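Putative cytosine/guanine deaminase (Unidentified, PDB 2PAJ) catalyses the zinc-dependent hydrolytic deamination of 2-amino-4-hydroxypteridines to 2,4-dihydroxypteridines with release of ammonia, and acts as an isoxanthopterin deaminase. Local coordinates at residues V73-H78 with G303-P308; L83-P88 with L123-R128; E112-L117 with L479-V484; Y283-K288 with G334-A339; V416-D421 with V454-I459. All coordinates share one frame; numbering follows the deposited sequence.

In the fold
Contacts 1 and 4 together build most of the zinc site: their centres lie about 6 Å apart, both touch the metal, and strands 303-306 and 281-284 run side by side in the TIM barrel. Contact 2 links the loop after Gln81, a probable substrate ligand, to helix 112-127; its centre is about 14 Å from that of contact 4, and Lys85 CG rests 3.3 Å from Ala338 CB. Contact 3, the most peripheral, joins the start of the same helix to the C-terminal helix, its centre about 26 Å from that of contact 1. Contact 5 lies apart among the outer beta strands, its centre about 28 Å from that of contact 4.

Contact 1. Residues V73-H78 with G303-P308; sequences VNTHHH and GVAHCP. With ZN (zinc ion), chain B.
Thr75 and Ala305 mark where the two backbones come closest, their CA atoms 5.9 Å apart. The 303-308 segment is strand through His306, whereas 73-78 has just left strand 67-73 and runs as a loop. The join is therefore made by side chains, and Ala305 suits it because its single methyl lets the chains draw near. That CB sits 3.5 Å from Thr75 OG1 and 3.8 Å from His76 CB. Thr75 OG1 finds its hydrogen bond at Ser332, so the methyl beside it is a packing partner.

His76 holds CG anti to its backbone N (chi1 -174°), which carries the ring past Ala305 toward the metal. Cys307 SG approaches the ring edge near its plane, 4.0 Å from His76 CD2, so the small, polarisable sulfur backs the ligand without covering a face. His76 NE2 binds the zinc ion at 2.3 Å and His78 NE2 at 2.1 Å: this is the His-x-His signature after the first barrel strand of amidohydrolases. His78 is oriented from behind by a hydrogen bond from ND1 to the carbonyl of His137.

Strand 281-284 lies against Ala305 through Trp282 and Ala284. Ser332 also bonds Val304 O, joining both segments to the next barrel strand, while helix 346-359 packs on His306 and Pro308.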
# COMPACT_ATOMS: atom_id res chain seq x y z
N VAL A 73 4.65 -2.82 2.01
CA VAL A 73 3.84 -2.83 0.81
C VAL A 73 2.42 -2.48 1.26
O VAL A 73 1.75 -3.27 1.93
CB VAL A 73 3.84 -4.22 0.14
CG1 VAL A 73 3.06 -4.16 -1.17
CG2 VAL A 73 5.26 -4.66 -0.11
N ASN A 74 1.97 -1.29 0.91
CA ASN A 74 0.63 -0.84 1.25
C ASN A 74 -0.30 -1.23 0.11
O ASN A 74 -0.08 -0.81 -1.02
CB ASN A 74 0.62 0.68 1.45
CG ASN A 74 -0.77 1.24 1.63
OD1 ASN A 74 -1.41 1.04 2.65
ND2 ASN A 74 -1.24 1.96 0.61
N THR A 75 -1.32 -2.02 0.40
CA THR A 75 -2.24 -2.48 -0.63
C THR A 75 -3.60 -1.78 -0.72
O THR A 75 -4.47 -2.25 -1.45
CB THR A 75 -2.49 -3.99 -0.51
OG1 THR A 75 -3.11 -4.29 0.74
CG2 THR A 75 -1.18 -4.73 -0.60
N HIS A 76 -3.79 -0.68 0.01
CA HIS A 76 -5.04 0.07 -0.04
C HIS A 76 -4.87 1.46 0.56
O HIS A 76 -4.28 1.61 1.62
CB HIS A 76 -6.16 -0.69 0.66
CG HIS A 76 -7.50 -0.03 0.52
ND1 HIS A 76 -8.11 0.15 -0.69
CD2 HIS A 76 -8.31 0.54 1.44
CE1 HIS A 76 -9.24 0.82 -0.52
NE2 HIS A 76 -9.38 1.06 0.77
N HIS A 77 -5.41 2.48 -0.12
CA HIS A 77 -5.27 3.87 0.31
C HIS A 77 -6.24 4.79 -0.42
O HIS A 77 -6.93 4.38 -1.35
CB HIS A 77 -3.84 4.34 -0.01
CG HIS A 77 -3.33 5.40 0.91
ND1 HIS A 77 -4.14 6.36 1.49
CD2 HIS A 77 -2.06 5.70 1.31
CE1 HIS A 77 -3.40 7.19 2.20
NE2 HIS A 77 -2.14 6.81 2.11
N HIS A 78 -6.29 6.05 0.01
CA HIS A 78 -7.13 7.09 -0.61
C HIS A 78 -6.38 8.40 -0.39
O HIS A 78 -6.84 9.27 0.34
CB HIS A 78 -8.51 7.17 0.06
CG HIS A 78 -9.30 5.90 -0.01
ND1 HIS A 78 -9.56 5.25 -1.19
CD2 HIS A 78 -9.88 5.17 0.97
CE1 HIS A 78 -10.27 4.16 -0.95
NE2 HIS A 78 -10.48 4.09 0.36
N GLY A 303 -7.60 -12.24 -2.38
CA GLY A 303 -6.96 -11.66 -1.22
C GLY A 303 -7.76 -10.56 -0.54
O GLY A 303 -8.84 -10.18 -1.00
N VAL A 304 -7.24 -10.07 0.58
CA VAL A 304 -7.88 -9.01 1.32
C VAL A 304 -6.83 -7.97 1.69
O VAL A 304 -5.66 -8.29 1.82
CB VAL A 304 -8.54 -9.53 2.64
CG1 VAL A 304 -9.56 -10.63 2.34
CG2 VAL A 304 -7.47 -10.04 3.59
N ALA A 305 -7.27 -6.72 1.82
CA ALA A 305 -6.40 -5.62 2.21
C ALA A 305 -6.93 -5.26 3.59
O ALA A 305 -7.95 -4.58 3.73
CB ALA A 305 -6.56 -4.44 1.27
N HIS A 306 -6.23 -5.76 4.61
CA HIS A 306 -6.61 -5.53 5.99
C HIS A 306 -6.25 -4.14 6.48
O HIS A 306 -5.09 -3.74 6.41
CB HIS A 306 -5.93 -6.58 6.87
CG HIS A 306 -6.31 -6.49 8.30
ND1 HIS A 306 -5.38 -6.64 9.32
CD2 HIS A 306 -7.50 -6.27 8.90
CE1 HIS A 306 -5.99 -6.50 10.48
NE2 HIS A 306 -7.28 -6.27 10.26
N CYS A 307 -7.24 -3.40 6.96
CA CYS A 307 -7.04 -2.04 7.46
C CYS A 307 -7.67 -1.85 8.85
O CYS A 307 -8.77 -1.32 8.95
CB CYS A 307 -7.63 -1.01 6.48
SG CYS A 307 -6.98 -1.10 4.78
N PRO A 308 -6.97 -2.27 9.91
CA PRO A 308 -7.45 -2.16 11.29
C PRO A 308 -7.82 -0.76 11.81
O PRO A 308 -8.96 -0.54 12.24
CB PRO A 308 -6.34 -2.83 12.09
CG PRO A 308 -5.13 -2.63 11.25
CD PRO A 308 -5.64 -2.91 9.88
ZN ZN B . -10.93 2.53 1.62

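Contact 2. Residues L83-P88 with L123-R128; sequences LLKGEP and LIELAR
Lys85 and Glu125 reach toward each other from opposite directions and meet at their charged ends. Lys85 NZ donates to Glu125 OE2 at 2.8 Å, making a salt bridge to one carboxylate oxygen; the other, OE1, stays 4.1 Å from the same NZ. The ammonium uses the syn lone pair of OE2, the side facing OE1. Lys85 CE follows behind, 3.5 Å from Glu125 OE2, so the last methylene comes along with the charge.

The lysine chain sets out toward the helix from its backbone, and two bends, at chi2 (-129°) and chi4 (83°), adjust where NZ ends. Glutamate makes up the remaining gap with a chain extended beyond CG. Long, unbranched residues suit this place, because the loop and the last turn of helix 112-127 stay well apart here and only reaching side chains can span the distance.

The aliphatic part of Lys85 lies on Ile121 of the same helix and on Ala338, while Leu83 CD2 packs on Leu117. Residues 89-105, which follow this loop, are not modelled. Gln81, probably a substrate ligand, has its side chain about 7 Å from that of Lys85. An ion pair in a partly exposed setting is probably weakened by solvent, and one bond to one oxygen fixes the ammonium less than a two-pronged pair would.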
# COMPACT_ATOMS: atom_id res chain seq x y z
N LEU A 83 -5.70 15.41 2.96
CA LEU A 83 -5.97 16.81 3.25
C LEU A 83 -7.36 16.91 3.85
O LEU A 83 -7.90 17.99 4.02
CB LEU A 83 -5.90 17.67 1.98
CG LEU A 83 -4.53 18.04 1.41
CD1 LEU A 83 -4.75 18.81 0.13
CD2 LEU A 83 -3.72 18.88 2.40
N LEU A 84 -7.91 15.74 4.18
CA LEU A 84 -9.23 15.62 4.78
C LEU A 84 -9.12 14.73 6.02
O LEU A 84 -10.08 14.06 6.41
CB LEU A 84 -10.21 14.99 3.79
CG LEU A 84 -10.35 15.62 2.39
CD1 LEU A 84 -11.20 14.72 1.52
CD2 LEU A 84 -10.98 17.00 2.50
N LYS A 85 -7.93 14.73 6.62
CA LYS A 85 -7.63 13.94 7.81
C LYS A 85 -8.74 13.96 8.86
O LYS A 85 -9.29 12.91 9.23
CB LYS A 85 -6.32 14.42 8.44
CG LYS A 85 -5.08 14.17 7.59
CD LYS A 85 -4.00 13.47 8.41
CE LYS A 85 -2.94 12.82 7.55
NZ LYS A 85 -1.89 13.77 7.12
N GLY A 86 -9.07 15.15 9.33
CA GLY A 86 -10.11 15.27 10.33
C GLY A 86 -11.27 14.27 10.25
O GLY A 86 -11.29 13.28 10.98
N GLU A 87 -12.24 14.54 9.37
CA GLU A 87 -13.43 13.69 9.18
C GLU A 87 -13.79 13.45 7.71
O GLU A 87 -12.98 13.72 6.82
CB GLU A 87 -14.63 14.31 9.91
CG GLU A 87 -14.84 13.75 11.31
CD GLU A 87 -14.92 12.22 11.30
OE1 GLU A 87 -13.87 11.57 11.13
OE2 GLU A 87 -16.04 11.69 11.44
N PRO A 88 -15.00 12.91 7.44
CA PRO A 88 -15.34 12.68 6.02
C PRO A 88 -15.65 13.95 5.20
O PRO A 88 -16.80 14.40 5.14
CB PRO A 88 -16.54 11.73 6.10
CG PRO A 88 -16.27 10.96 7.36
CD PRO A 88 -15.83 12.05 8.31
N LEU A 123 2.11 10.35 0.73
CA LEU A 123 3.18 9.56 0.14
C LEU A 123 4.44 9.74 1.01
O LEU A 123 5.14 8.77 1.31
CB LEU A 123 3.44 10.05 -1.29
CG LEU A 123 3.52 9.08 -2.46
CD1 LEU A 123 2.39 8.07 -2.42
CD2 LEU A 123 3.49 9.89 -3.75
N ILE A 124 4.71 10.98 1.41
CA ILE A 124 5.86 11.28 2.24
C ILE A 124 5.78 10.58 3.60
O ILE A 124 6.76 10.00 4.06
CB ILE A 124 6.00 12.79 2.51
CG1 ILE A 124 6.19 13.58 1.21
CG2 ILE A 124 7.18 13.02 3.42
CD1 ILE A 124 7.47 13.27 0.48
N GLU A 125 4.63 10.66 4.26
CA GLU A 125 4.54 10.04 5.56
C GLU A 125 4.57 8.54 5.46
O GLU A 125 4.89 7.84 6.42
CB GLU A 125 3.31 10.54 6.34
CG GLU A 125 1.98 10.55 5.65
CD GLU A 125 0.86 11.15 6.53
OE1 GLU A 125 0.70 10.65 7.67
OE2 GLU A 125 0.14 12.09 6.10
N LEU A 126 4.29 8.03 4.27
CA LEU A 126 4.30 6.60 4.03
C LEU A 126 5.74 6.13 3.80
O LEU A 126 6.12 5.04 4.21
CB LEU A 126 3.44 6.29 2.82
CG LEU A 126 2.63 5.00 2.72
CD1 LEU A 126 2.11 4.57 4.07
CD2 LEU A 126 1.49 5.26 1.77
N ALA A 127 6.52 6.98 3.15
CA ALA A 127 7.91 6.65 2.86
C ALA A 127 8.75 6.65 4.13
O ALA A 127 9.67 5.84 4.26
CB ALA A 127 8.49 7.62 1.85
N ARG A 128 8.45 7.55 5.06
CA ARG A 128 9.22 7.58 6.29
C ARG A 128 8.74 6.61 7.35
O ARG A 128 9.13 6.69 8.50
CB ARG A 128 9.29 9.00 6.84
CG ARG A 128 8.06 9.81 6.62
CD ARG A 128 8.33 11.27 6.90
NE ARG A 128 8.45 11.56 8.33
CZ ARG A 128 9.41 12.30 8.87
NH1 ARG A 128 10.36 12.82 8.11
NH2 ARG A 128 9.40 12.54 10.16

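Contact 3. Residues E112-L117 with L479-V484; sequences ERRFRL and LREVVV
Arg114 grips the carboxylate of Glu481 end-on, each terminal nitrogen serving one oxygen. NH1 donates to OE1 at 3.1 Å, almost straight at 173°, and NH2 points to OE2 at 2.5 Å, a length too short to be taken literally at this resolution. Both oxygens lie close to the guanidinium plane, yet the carboxylate is turned 29° out of it. As a result OE1 is met on its syn side but well off the carboxylate plane, and OE2 is approached from above that plane.

Neither nitrogen stops there. NH2 also forms a salt bridge with Glu477, one helical turn before Glu481, and NH1 hydrogen-bonds the carbonyl of Leu109. Arginine fits the role because its flat, fork-ended group can address several acceptors at once, and its chain, extended from CG to NE, spans segments whose nearest CA atoms, those of Arg114 and Glu481, are 13.2 Å apart. Glu481 answers with a chain equally extended beyond CG.

On the other flank of helix 112-127, Arg116 pairs with Glu155 and Glu156 and bonds Glu112 weakly. Beneath the polar layer, Leu117 packs on Leu467 and Val474 of helix 464-483. Two carboxylates a turn apart outnumber the one guanidinium between them, so the cation probably offsets repulsion between Glu477 and Glu481 while joining the end of the C-terminal helix to the barrel's outer layer.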
# COMPACT_ATOMS: atom_id res chain seq x y z
N GLU A 112 -5.93 21.00 -9.16
CA GLU A 112 -4.56 20.66 -9.55
C GLU A 112 -3.65 20.65 -8.33
O GLU A 112 -3.27 19.60 -7.81
CB GLU A 112 -4.06 21.72 -10.55
CG GLU A 112 -2.58 21.63 -10.91
CD GLU A 112 -2.24 20.31 -11.57
OE1 GLU A 112 -3.17 19.66 -12.11
OE2 GLU A 112 -1.05 19.93 -11.57
N ARG A 113 -3.32 21.86 -7.89
CA ARG A 113 -2.46 22.12 -6.75
C ARG A 113 -2.78 21.23 -5.55
O ARG A 113 -1.91 20.53 -5.03
CB ARG A 113 -2.60 23.59 -6.36
CG ARG A 113 -1.89 23.98 -5.08
CD ARG A 113 -0.40 24.23 -5.34
NE ARG A 113 0.42 23.91 -4.16
CZ ARG A 113 0.90 22.70 -3.88
NH1 ARG A 113 0.66 21.66 -4.69
NH2 ARG A 113 1.61 22.51 -2.77
N ARG A 114 -4.04 21.28 -5.13
CA ARG A 114 -4.49 20.52 -3.98
C ARG A 114 -4.33 19.01 -4.07
O ARG A 114 -3.73 18.41 -3.18
CB ARG A 114 -5.94 20.88 -3.67
CG ARG A 114 -6.05 22.29 -3.10
CD ARG A 114 -7.48 22.74 -2.88
NE ARG A 114 -7.53 24.08 -2.30
CZ ARG A 114 -8.65 24.79 -2.15
NH1 ARG A 114 -9.81 24.31 -2.54
NH2 ARG A 114 -8.59 26.00 -1.60
N PHE A 115 -4.84 18.41 -5.14
CA PHE A 115 -4.73 16.96 -5.29
C PHE A 115 -3.27 16.56 -5.15
O PHE A 115 -2.93 15.59 -4.48
CB PHE A 115 -5.23 16.52 -6.66
CG PHE A 115 -5.31 15.03 -6.83
CD1 PHE A 115 -6.36 14.30 -6.28
CD2 PHE A 115 -4.32 14.34 -7.52
CE1 PHE A 115 -6.43 12.94 -6.41
CE2 PHE A 115 -4.37 12.97 -7.65
CZ PHE A 115 -5.43 12.26 -7.10
N ARG A 116 -2.41 17.33 -5.80
CA ARG A 116 -0.97 17.09 -5.79
C ARG A 116 -0.36 17.14 -4.38
O ARG A 116 0.53 16.36 -4.05
CB ARG A 116 -0.31 18.12 -6.69
CG ARG A 116 1.14 17.85 -6.99
CD ARG A 116 1.38 18.22 -8.43
NE ARG A 116 2.17 17.21 -9.11
CZ ARG A 116 2.14 17.02 -10.42
NH1 ARG A 116 1.36 17.78 -11.19
NH2 ARG A 116 2.90 16.08 -10.97
N LEU A 117 -0.85 18.08 -3.57
CA LEU A 117 -0.37 18.26 -2.21
C LEU A 117 -0.77 17.09 -1.33
O LEU A 117 0.06 16.54 -0.60
CB LEU A 117 -0.94 19.55 -1.63
CG LEU A 117 -0.40 19.94 -0.25
CD1 LEU A 117 1.06 20.39 -0.36
CD2 LEU A 117 -1.27 21.06 0.30
N LEU A 479 -11.33 24.85 4.66
CA LEU A 479 -12.33 25.13 5.67
C LEU A 479 -13.18 26.34 5.31
O LEU A 479 -14.40 26.32 5.51
CB LEU A 479 -11.66 25.33 7.03
CG LEU A 479 -11.06 24.04 7.61
CD1 LEU A 479 -10.28 24.34 8.89
CD2 LEU A 479 -12.18 23.05 7.88
N ARG A 480 -12.55 27.38 4.76
CA ARG A 480 -13.29 28.58 4.38
C ARG A 480 -14.29 28.24 3.29
O ARG A 480 -15.50 28.49 3.42
CB ARG A 480 -12.35 29.67 3.88
CG ARG A 480 -11.65 30.44 4.98
CD ARG A 480 -10.99 31.70 4.44
NE ARG A 480 -10.60 32.62 5.52
CZ ARG A 480 -10.41 33.93 5.36
NH1 ARG A 480 -10.57 34.49 4.16
NH2 ARG A 480 -10.06 34.70 6.39
N GLU A 481 -13.77 27.65 2.23
CA GLU A 481 -14.58 27.29 1.09
C GLU A 481 -15.81 26.41 1.34
O GLU A 481 -16.84 26.63 0.72
CB GLU A 481 -13.69 26.67 0.04
CG GLU A 481 -12.83 27.68 -0.67
CD GLU A 481 -11.86 27.02 -1.64
OE1 GLU A 481 -12.31 26.12 -2.40
OE2 GLU A 481 -10.67 27.41 -1.65
N VAL A 482 -15.73 25.44 2.24
CA VAL A 482 -16.91 24.60 2.49
C VAL A 482 -18.12 25.41 2.97
O VAL A 482 -19.26 25.04 2.70
CB VAL A 482 -16.66 23.51 3.54
CG1 VAL A 482 -16.87 22.16 2.94
CG2 VAL A 482 -15.26 23.64 4.10
N VAL A 483 -17.87 26.50 3.69
CA VAL A 483 -18.97 27.31 4.19
C VAL A 483 -19.89 27.73 3.04
O VAL A 483 -21.10 27.83 3.20
CB VAL A 483 -18.45 28.57 4.91
CG1 VAL A 483 -17.28 28.20 5.83
CG2 VAL A 483 -18.01 29.62 3.87
N VAL A 484 -19.29 27.98 1.87
CA VAL A 484 -20.03 28.36 0.67
C VAL A 484 -20.80 27.17 0.15
O VAL A 484 -21.95 27.31 -0.25
CB VAL A 484 -19.08 28.83 -0.44
CG1 VAL A 484 -19.90 29.21 -1.68
CG2 VAL A 484 -18.23 29.99 0.06

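Contact 4. Residues Y283-K288 with G334-A339; sequences YAHLVK and GVDGAA. With ZN (zinc ion), chain B.
The His285 ring turns its edge to the Asp336 carboxylate, whose CG lies in the ring plane, and the two flat groups stand 70° apart. His285 also meets the His248 ring at about 40° and the His76 ring at about 80°, so it is set among the other imidazoles of the site. This is the metal centre of an amidohydrolase TIM barrel, where the histidine follows strand 281-284 and the aspartate follows strand 331-333.

Across the edge, His285 NE2 gives a weak hydrogen bond to Asp336 OD1 at 2.7 Å, bent to 124°. The same oxygen binds the zinc ion at 2.0 Å. His285 is counted with the metal site, but its NE2 stands 2.9 Å from the zinc ion, long for a bond; the residue probably also contacts substrate. NE2 thus lies near both metal and carboxylate and can serve only one at a time. Histidine suits the place because its nitrogens can be donor or acceptor, while aspartate supplies a short, anionic ligand. His76, His78 and His248 complete the coordination.

Leaving the strand, His285 adopts a left-handed backbone conformation, which turns the chain as the ring enters the pocket. Asp336 OD2, the oxygen not bound to zinc, is hydrogen-bonded to Ser310 OG.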
# COMPACT_ATOMS: atom_id res chain seq x y z
N TYR A 283 -9.96 -7.66 -2.06
CA TYR A 283 -10.85 -6.66 -1.48
C TYR A 283 -10.41 -5.96 -0.22
O TYR A 283 -9.69 -6.52 0.61
CB TYR A 283 -12.22 -7.25 -1.19
CG TYR A 283 -12.98 -7.71 -2.41
CD1 TYR A 283 -12.89 -9.03 -2.84
CD2 TYR A 283 -13.79 -6.82 -3.12
CE1 TYR A 283 -13.58 -9.45 -3.94
CE2 TYR A 283 -14.49 -7.24 -4.23
CZ TYR A 283 -14.38 -8.56 -4.63
OH TYR A 283 -15.08 -9.01 -5.72
N ALA A 284 -10.89 -4.73 -0.08
CA ALA A 284 -10.64 -3.91 1.09
C ALA A 284 -11.95 -3.80 1.87
O ALA A 284 -13.03 -4.06 1.34
CB ALA A 284 -10.18 -2.52 0.67
N HIS A 285 -11.84 -3.42 3.13
CA HIS A 285 -12.98 -3.24 4.02
C HIS A 285 -13.98 -4.39 4.02
O HIS A 285 -15.18 -4.17 3.95
CB HIS A 285 -13.70 -1.92 3.68
CG HIS A 285 -12.83 -0.71 3.84
ND1 HIS A 285 -11.46 -0.79 3.95
CD2 HIS A 285 -13.13 0.61 3.86
CE1 HIS A 285 -10.95 0.43 4.03
NE2 HIS A 285 -11.94 1.30 3.99
N LEU A 286 -13.49 -5.62 4.08
CA LEU A 286 -14.44 -6.72 4.12
C LEU A 286 -14.54 -7.25 5.54
O LEU A 286 -13.88 -8.23 5.91
CB LEU A 286 -14.06 -7.85 3.16
CG LEU A 286 -12.92 -8.81 3.43
CD1 LEU A 286 -12.97 -9.88 2.34
CD2 LEU A 286 -11.56 -8.09 3.43
N VAL A 287 -15.33 -6.55 6.35
CA VAL A 287 -15.58 -6.93 7.74
C VAL A 287 -16.88 -7.72 7.62
O VAL A 287 -17.61 -7.54 6.64
CB VAL A 287 -15.81 -5.69 8.61
CG1 VAL A 287 -17.01 -4.90 8.07
CG2 VAL A 287 -16.04 -6.10 10.06
N LYS A 288 -17.17 -8.59 8.58
CA LYS A 288 -18.40 -9.39 8.51
C LYS A 288 -18.32 -10.37 7.33
O LYS A 288 -18.67 -10.03 6.20
CB LYS A 288 -19.63 -8.51 8.31
CG LYS A 288 -19.65 -7.24 9.13
CD LYS A 288 -20.88 -6.39 8.77
CE LYS A 288 -20.81 -4.98 9.38
NZ LYS A 288 -21.98 -4.11 8.99
N GLY A 334 -3.08 -2.53 4.55
CA GLY A 334 -3.25 -1.23 3.96
C GLY A 334 -3.73 -0.28 5.04
O GLY A 334 -4.14 -0.70 6.10
N VAL A 335 -3.67 1.00 4.74
CA VAL A 335 -4.11 2.06 5.64
C VAL A 335 -4.83 2.94 4.63
O VAL A 335 -4.19 3.42 3.70
CB VAL A 335 -2.88 2.83 6.22
CG1 VAL A 335 -1.64 2.03 5.98
CG2 VAL A 335 -2.71 4.22 5.58
N ASP A 336 -6.14 3.14 4.75
CA ASP A 336 -6.75 3.97 3.71
C ASP A 336 -7.24 5.35 4.06
O ASP A 336 -7.92 5.54 5.06
CB ASP A 336 -7.88 3.20 3.00
CG ASP A 336 -9.12 2.99 3.86
OD1 ASP A 336 -10.23 3.30 3.37
OD2 ASP A 336 -9.00 2.50 5.00
N GLY A 337 -6.89 6.33 3.24
CA GLY A 337 -7.33 7.70 3.47
C GLY A 337 -7.39 8.24 4.89
O GLY A 337 -8.13 7.74 5.73
N ALA A 338 -6.62 9.29 5.13
CA ALA A 338 -6.56 9.94 6.44
C ALA A 338 -7.95 10.37 6.93
O ALA A 338 -8.11 10.81 8.07
CB ALA A 338 -5.63 11.15 6.37
N ALA A 339 -8.96 10.25 6.08
CA ALA A 339 -10.30 10.65 6.47
C ALA A 339 -10.90 9.64 7.42
O ALA A 339 -11.80 9.94 8.19
CB ALA A 339 -11.18 10.82 5.25
ZN ZN B . -10.93 2.53 1.62

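Contact 5. Residues V416-D421 with V454-I459; sequences VYRLDD and VVDDLI
A long salt bridge between Arg418 and Asp456 spans two strand ends at the protein surface, away from the active site: Arg418 NH1 stands 3.7 Å from Asp456 OD1. The pair makes no hydrogen bond between the two segments; the approach is oblique, with the guanidinium and carboxylate planes 29° apart. Arginine suits the spot because its length and positive charge let it reach across the intervening strand to Asp456. Its chain leaves with CG anti to the backbone N (chi1 -179°) and then bends at chi3 (-76°), carrying the charge over to the neighbouring turn.

Strands 414-418 and 451-455 both pair antiparallel with 442-448, which lies between them, consistent with the small beta domain that flanks the TIM barrel in amidohydrolases. Asp456 and Asp457, both in left-handed backbone conformations, form a two-residue turn after strand 451-455, closed by Val455 N to Leu458 O at 3.1 Å and Leu458 N to Val455 O at 3.0 Å. Asp457 bonds Ser442, Val443 N and Arg440, fixing the turn on which Asp456 rides.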
# COMPACT_ATOMS: atom_id res chain seq x y z
N VAL A 416 16.08 -0.06 6.84
CA VAL A 416 17.06 -0.22 7.90
C VAL A 416 16.67 0.78 8.98
O VAL A 416 16.78 1.99 8.78
CB VAL A 416 18.46 0.09 7.38
CG1 VAL A 416 19.48 -0.01 8.51
CG2 VAL A 416 18.80 -0.88 6.27
N TYR A 417 16.20 0.26 10.11
CA TYR A 417 15.77 1.12 11.22
C TYR A 417 16.77 1.28 12.37
O TYR A 417 17.38 0.32 12.82
CB TYR A 417 14.46 0.60 11.82
CG TYR A 417 13.33 0.38 10.84
CD1 TYR A 417 12.99 -0.91 10.42
CD2 TYR A 417 12.57 1.46 10.37
CE1 TYR A 417 11.91 -1.12 9.56
CE2 TYR A 417 11.50 1.26 9.51
CZ TYR A 417 11.18 -0.03 9.10
OH TYR A 417 10.11 -0.25 8.26
N ARG A 418 16.94 2.52 12.82
CA ARG A 418 17.82 2.79 13.95
C ARG A 418 16.89 2.96 15.16
O ARG A 418 15.99 3.81 15.14
CB ARG A 418 18.65 4.06 13.71
CG ARG A 418 19.61 4.38 14.84
CD ARG A 418 20.78 5.21 14.35
NE ARG A 418 21.76 4.40 13.62
CZ ARG A 418 22.52 4.88 12.65
NH1 ARG A 418 22.41 6.15 12.29
NH2 ARG A 418 23.41 4.10 12.04
N LEU A 419 17.08 2.14 16.19
CA LEU A 419 16.24 2.21 17.38
C LEU A 419 16.89 3.10 18.43
O LEU A 419 17.13 2.68 19.55
CB LEU A 419 16.05 0.81 17.97
CG LEU A 419 15.62 -0.30 17.01
CD1 LEU A 419 15.54 -1.60 17.79
CD2 LEU A 419 14.28 0.02 16.38
N ASP A 420 17.16 4.34 18.05
CA ASP A 420 17.81 5.30 18.93
C ASP A 420 16.85 6.03 19.88
O ASP A 420 17.27 6.89 20.67
CB ASP A 420 18.57 6.29 18.07
CG ASP A 420 17.70 6.89 16.98
OD1 ASP A 420 16.82 7.72 17.30
OD2 ASP A 420 17.89 6.51 15.81
N ASP A 421 15.56 5.70 19.79
CA ASP A 421 14.53 6.29 20.64
C ASP A 421 14.43 5.43 21.89
O ASP A 421 14.48 4.20 21.80
CB ASP A 421 13.18 6.29 19.92
CG ASP A 421 12.10 7.04 20.69
OD1 ASP A 421 11.92 8.25 20.44
OD2 ASP A 421 11.43 6.43 21.55
N VAL A 454 15.76 7.11 1.35
CA VAL A 454 15.85 7.75 2.66
C VAL A 454 17.21 7.57 3.33
O VAL A 454 17.80 6.49 3.32
CB VAL A 454 14.77 7.20 3.63
CG1 VAL A 454 14.86 7.93 4.95
CG2 VAL A 454 13.38 7.34 3.03
N VAL A 455 17.69 8.66 3.91
CA VAL A 455 18.96 8.66 4.64
C VAL A 455 18.68 9.42 5.93
O VAL A 455 18.55 10.65 5.93
CB VAL A 455 20.08 9.34 3.82
CG1 VAL A 455 19.58 10.64 3.26
CG2 VAL A 455 21.29 9.56 4.69
N ASP A 456 18.56 8.66 7.03
CA ASP A 456 18.25 9.17 8.37
C ASP A 456 17.06 10.10 8.31
O ASP A 456 17.19 11.32 8.48
CB ASP A 456 19.43 9.91 8.98
CG ASP A 456 20.67 9.06 9.05
OD1 ASP A 456 20.63 7.95 9.64
OD2 ASP A 456 21.69 9.50 8.51
N ASP A 457 15.89 9.50 8.04
CA ASP A 457 14.62 10.21 7.92
C ASP A 457 14.61 11.35 6.92
O ASP A 457 13.67 12.13 6.90
CB ASP A 457 14.16 10.74 9.27
CG ASP A 457 14.04 9.66 10.32
OD1 ASP A 457 13.50 8.59 10.02
OD2 ASP A 457 14.49 9.90 11.46
N LEU A 458 15.64 11.49 6.09
CA LEU A 458 15.65 12.58 5.13
C LEU A 458 15.43 12.13 3.70
O LEU A 458 16.07 11.20 3.22
CB LEU A 458 16.96 13.36 5.20
CG LEU A 458 17.20 14.05 6.55
CD1 LEU A 458 18.61 14.64 6.57
CD2 LEU A 458 16.15 15.13 6.80
N ILE A 459 14.50 12.81 3.03
CA ILE A 459 14.19 12.50 1.65
C ILE A 459 14.56 13.68 0.78
O ILE A 459 14.28 14.84 1.11
CB ILE A 459 12.72 12.19 1.49
CG1 ILE A 459 12.32 11.11 2.49
CG2 ILE A 459 12.45 11.72 0.08
CD1 ILE A 459 10.91 10.66 2.38